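Local coordinates for laccase (Botrytis aclada, PDB 3V9E), which probably uses copper ions to oxidise phenolic substrates such as hydroquinone while reducing dioxygen to water, a reaction linked to lignin degradation, at residues A[68-73]-A[100-105]. Residues are numbered along the deposited sequence; the frame is centred on the assembly and turned at random.
Sequences REYWLS and IIADWG. With NAG (2-acetamido-2-deoxy-beta-D-glucopyranose), chain K.
Tyr70 reaches Ile100 and Ile101 because its ring carbon CG stands anti to its own carbonyl carbon (chi1 -47°), which sends the phenol across from strand 68-73 to strand 100-103. Ile100 answers with its CG2 branch, set anti to its backbone N, and lays that methyl over one face of the ring in a CH-pi contact, 3.9 Å from CG2 to the ring centroid and displaced toward the rim. CG2 comes closest to Tyr70 at CZ, 3.7 Å away. At the ring's edge the phenol OH donates to the backbone O of Ile101, with 2.9 Å between Tyr70 OH and Ile101 O; the hydroxyl stands above the carbonyl plane, 55° out of it. In this conformer, one of two for Tyr70, the ring thus has the Ile100 methyl over one face and the Ile101 carbonyl at its edge.

The pair illustrates how a beta sandwich closes, here in the first cupredoxin-like domain of a multicopper oxidase: the strands run nearly antiparallel but belong to different sheets, their axes 8.9 Å apart, and no backbone-to-backbone hydrogen bond joins them; the links all run through side chains, one of them to a backbone carbonyl. Further inside, Leu72 CD1 meets Ile100 CD1 at 4.0 Å, and both residues also rest on Tyr167 of strand 163-169.

Toward the other end, the extended chain of Arg68 passes alongside Ala102, with its CD 4.1 Å from the CB of that residue. Its NH2 forms a salt bridge with Asp103 OD2 at 3.2 Å, although the hydrogen bond within it is weak and bent (125°), the guanidinium and carboxylate planes standing almost perpendicular. Asp106 is the stronger partner, taking Arg68 NE in a second salt bridge while accepting a hydrogen bond from the backbone N of Asp103.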
ATOM      1  N   ARG A  68       5.161 -21.440  -5.872  1.00 19.60           N
ATOM      2  CA  ARG A  68       6.161 -21.041  -4.930  1.00 19.62           C
ATOM      3  C   ARG A  68       5.529 -21.049  -3.562  1.00 19.23           C
ATOM      4  O   ARG A  68       4.449 -20.496  -3.412  1.00 17.24           O
ATOM      5  CB  ARG A  68       6.651 -19.664  -5.235  1.00 21.73           C
ATOM      6  CG  ARG A  68       7.455 -19.641  -6.587  1.00 21.91           C
ATOM      7  CD  ARG A  68       8.313 -18.442  -6.733  1.00 25.31           C
ATOM      8  NE  ARG A  68       8.683 -18.255  -8.134  1.00 25.23           N
ATOM      9  CZ  ARG A  68       9.715 -18.812  -8.747  1.00 26.70           C
ATOM     10  NH1 ARG A  68      10.546 -19.598  -8.085  1.00 31.24           N
ATOM     11  NH2 ARG A  68       9.910 -18.580 -10.024  1.00 28.57           N
ATOM     12  N   GLU A  69       6.203 -21.662  -2.612  1.00 17.69           N
ATOM     13  CA  GLU A  69       5.694 -21.816  -1.311  1.00 18.57           C
ATOM     14  C   GLU A  69       6.524 -21.036  -0.288  1.00 17.39           C
ATOM     15  O   GLU A  69       7.741 -21.106  -0.283  1.00 20.45           O
ATOM     16  CB  GLU A  69       5.681 -23.316  -1.011  1.00 19.36           C
ATOM     17  CG  GLU A  69       4.923 -23.659   0.229  1.00 21.37           C
ATOM     18  CD  GLU A  69       4.668 -25.148   0.394  1.00 23.16           C
ATOM     19  OE1 GLU A  69       5.531 -25.940   0.028  1.00 24.80           O
ATOM     20  OE2 GLU A  69       3.630 -25.509   0.973  1.00 18.88           O
ATOM     21  N   TYR A  70       5.856 -20.372   0.645  1.00 17.37           N
ATOM     22  CA  TYR A  70       6.478 -19.587   1.679  1.00 16.71           C
ATOM     23  C   TYR A  70       5.842 -19.902   3.030  1.00 15.98           C
ATOM     24  O   TYR A  70       4.701 -20.225   3.105  1.00 17.54           O
ATOM     25  CB  TYR A  70       6.312 -18.092   1.354  1.00 16.00           C
ATOM     26  CG  TYR A  70       6.671 -17.715  -0.128  0.50 15.19           C
ATOM     27  CD1 TYR A  70       5.776 -17.998  -1.143  0.50 15.18           C
ATOM     28  CD2 TYR A  70       7.855 -17.091  -0.486  0.50 15.58           C
ATOM     29  CE1 TYR A  70       6.004 -17.682  -2.466  0.50 16.43           C
ATOM     30  CE2 TYR A  70       8.113 -16.781  -1.838  0.50 16.60           C
ATOM     31  CZ  TYR A  70       7.183 -17.086  -2.829  0.50 16.91           C
ATOM     32  OH  TYR A  70       7.400 -16.756  -4.173  0.50 20.91           O
ATOM     33  N   TRP A  71       6.600 -19.762   4.127  1.00 16.77           N
ATOM     34  CA  TRP A  71       6.073 -19.939   5.452  1.00 17.10           C
ATOM     35  C   TRP A  71       6.427 -18.634   6.141  1.00 19.63           C
ATOM     36  O   TRP A  71       7.598 -18.269   6.139  1.00 21.21           O
ATOM     37  CB  TRP A  71       6.726 -21.128   6.195  1.00 18.60           C
ATOM     38  CG  TRP A  71       6.214 -22.466   5.777  0.50 18.12           C
ATOM     39  CD1 TRP A  71       5.266 -23.233   6.415  0.50 18.70           C
ATOM     40  CD2 TRP A  71       6.636 -23.199   4.649  0.50 17.38           C
ATOM     41  NE1 TRP A  71       5.063 -24.414   5.722  0.50 18.10           N
ATOM     42  CE2 TRP A  71       5.909 -24.410   4.634  0.50 18.28           C
ATOM     43  CE3 TRP A  71       7.574 -22.961   3.637  0.50 17.18           C
ATOM     44  CZ2 TRP A  71       6.084 -25.339   3.636  0.50 17.58           C
ATOM     45  CZ3 TRP A  71       7.739 -23.870   2.671  0.50 16.70           C
ATOM     46  CH2 TRP A  71       7.010 -25.053   2.668  0.50 17.18           C
ATOM     47  N   LEU A  72       5.438 -17.935   6.671  1.00 18.77           N
ATOM     48  CA  LEU A  72       5.637 -16.718   7.396  1.00 16.31           C
ATOM     49  C   LEU A  72       5.072 -16.877   8.775  1.00 18.38           C
ATOM     50  O   LEU A  72       4.015 -17.474   8.991  1.00 16.57           O
ATOM     51  CB  LEU A  72       4.987 -15.503   6.729  1.00 17.78           C
ATOM     52  CG  LEU A  72       5.415 -15.120   5.290  1.00 19.34           C
ATOM     53  CD1 LEU A  72       4.684 -13.895   4.730  1.00 20.02           C
ATOM     54  CD2 LEU A  72       6.877 -14.858   5.375  1.00 18.84           C
ATOM     55  N   SER A  73       5.811 -16.309   9.704  1.00 16.04           N
ATOM     56  CA  SER A  73       5.405 -16.227  11.087  1.00 16.13           C
ATOM     57  C   SER A  73       5.255 -14.803  11.525  1.00 15.71           C
ATOM     58  O   SER A  73       6.198 -14.031  11.540  1.00 18.02           O
ATOM     59  CB  SER A  73       6.457 -16.865  11.957  1.00 18.40           C
ATOM     60  OG  SER A  73       6.205 -16.639  13.335  1.00 19.80           O
ATOM     61  N   ILE A 100       9.035 -11.641  -0.680  1.00 15.09           N
ATOM     62  CA  ILE A 100       8.370 -12.610  -1.396  1.00 16.27           C
ATOM     63  C   ILE A 100       8.598 -12.238  -2.840  1.00 15.39           C
ATOM     64  O   ILE A 100       8.162 -11.158  -3.335  1.00 16.11           O
ATOM     65  CB  ILE A 100       6.889 -12.635  -1.035  1.00 16.64           C
ATOM     66  CG1 ILE A 100       6.755 -13.034   0.423  1.00 18.17           C
ATOM     67  CG2 ILE A 100       6.125 -13.591  -1.977  1.00 17.35           C
ATOM     68  CD1 ILE A 100       5.338 -13.028   0.898  1.00 20.52           C
ATOM     69  N   ILE A 101       9.271 -13.131  -3.538  1.00 16.33           N
ATOM     70  CA  ILE A 101       9.660 -12.822  -4.915  1.00 17.36           C
ATOM     71  C   ILE A 101       9.145 -13.940  -5.807  1.00 19.81           C
ATOM     72  O   ILE A 101       9.317 -15.128  -5.523  1.00 21.04           O
ATOM     73  CB  ILE A 101      11.148 -12.619  -5.034  1.00 19.82           C
ATOM     74  CG1 ILE A 101      11.589 -11.459  -4.105  1.00 21.66           C
ATOM     75  CG2 ILE A 101      11.573 -12.271  -6.469  1.00 20.12           C
ATOM     76  CD1 ILE A 101      13.101 -11.290  -3.943  1.00 25.52           C
ATOM     77  N   ALA A 102       8.531 -13.555  -6.892  1.00 16.98           N
ATOM     78  CA  ALA A 102       7.962 -14.499  -7.810  1.00 16.86           C
ATOM     79  C   ALA A 102       7.987 -13.919  -9.186  1.00 17.48           C
ATOM     80  O   ALA A 102       8.423 -12.768  -9.390  1.00 18.17           O
ATOM     81  CB  ALA A 102       6.536 -14.838  -7.358  1.00 18.90           C
ATOM     82  N   ASP A 103       7.587 -14.711 -10.171  1.00 16.70           N
ATOM     83  CA  ASP A 103       7.435 -14.274 -11.522  1.00 16.46           C
ATOM     84  C   ASP A 103       5.975 -14.220 -11.871  1.00 15.01           C
ATOM     85  O   ASP A 103       5.137 -14.951 -11.315  1.00 13.88           O
ATOM     86  CB  ASP A 103       8.003 -15.303 -12.513  1.00 16.67           C
ATOM     87  CG  ASP A 103       9.494 -15.478 -12.407  1.00 20.89           C
ATOM     88  OD1 ASP A 103      10.261 -14.504 -12.337  1.00 19.18           O
ATOM     89  OD2 ASP A 103       9.895 -16.620 -12.505  1.00 25.55           O
ATOM     90  N   TRP A 104       5.722 -13.303 -12.773  1.00 15.42           N
ATOM     91  CA  TRP A 104       4.431 -13.089 -13.388  1.00 15.94           C
ATOM     92  C   TRP A 104       3.869 -14.456 -13.774  1.00 16.71           C
ATOM     93  O   TRP A 104       4.515 -15.203 -14.473  1.00 17.30           O
ATOM     94  CB  TRP A 104       4.626 -12.219 -14.608  1.00 15.67           C
ATOM     95  CG  TRP A 104       3.431 -11.876 -15.342  1.00 15.37           C
ATOM     96  CD1 TRP A 104       2.114 -11.899 -14.917  1.00 16.96           C
ATOM     97  CD2 TRP A 104       3.431 -11.357 -16.635  1.00 15.98           C
ATOM     98  NE1 TRP A 104       1.288 -11.467 -15.926  1.00 16.92           N
ATOM     99  CE2 TRP A 104       2.086 -11.147 -17.008  1.00 15.78           C
ATOM    100  CE3 TRP A 104       4.454 -11.110 -17.569  1.00 14.90           C
ATOM    101  CZ2 TRP A 104       1.743 -10.681 -18.241  1.00 15.75           C
ATOM    102  CZ3 TRP A 104       4.102 -10.661 -18.825  1.00 16.66           C
ATOM    103  CH2 TRP A 104       2.771 -10.403 -19.142  1.00 17.24           C
ATOM    104  N   GLY A 105       2.688 -14.775 -13.241  1.00 14.30           N
ATOM    105  CA  GLY A 105       2.032 -16.005 -13.545  1.00 15.37           C
ATOM    106  C   GLY A 105       2.179 -17.110 -12.486  1.00 15.17           C
ATOM    107  O   GLY A 105       1.476 -18.135 -12.566  1.00 16.56           O
TER
HETATM  108  C1  NAG K 614       9.582 -17.711   9.180  1.00 17.49           C
HETATM  109  C2  NAG K 614      10.259 -18.754   8.319  1.00 17.94           C
HETATM  110  C3  NAG K 614       9.511 -20.041   8.468  1.00 17.81           C
HETATM  111  C4  NAG K 614       9.526 -20.401   9.956  1.00 16.43           C
HETATM  112  C5  NAG K 614       8.914 -19.297  10.760  1.00 16.17           C
HETATM  113  C6  NAG K 614       8.889 -19.643  12.253  1.00 17.61           C
HETATM  114  C7  NAG K 614      11.170 -17.618   6.348  1.00 16.87           C
HETATM  115  C8  NAG K 614      10.821 -17.132   4.980  1.00 17.86           C
HETATM  116  N2  NAG K 614      10.147 -18.262   6.946  1.00 16.01           N
HETATM  117  O3  NAG K 614      10.215 -20.949   7.698  1.00 18.01           O
HETATM  118  O4  NAG K 614       8.847 -21.639  10.074  1.00 16.90           O
HETATM  119  O5  NAG K 614       9.629 -18.064  10.567  1.00 16.95           O
HETATM  120  O6  NAG K 614      10.200 -19.869  12.748  1.00 15.80           O
HETATM  121  O7  NAG K 614      12.290 -17.448   6.848  1.00 18.65           O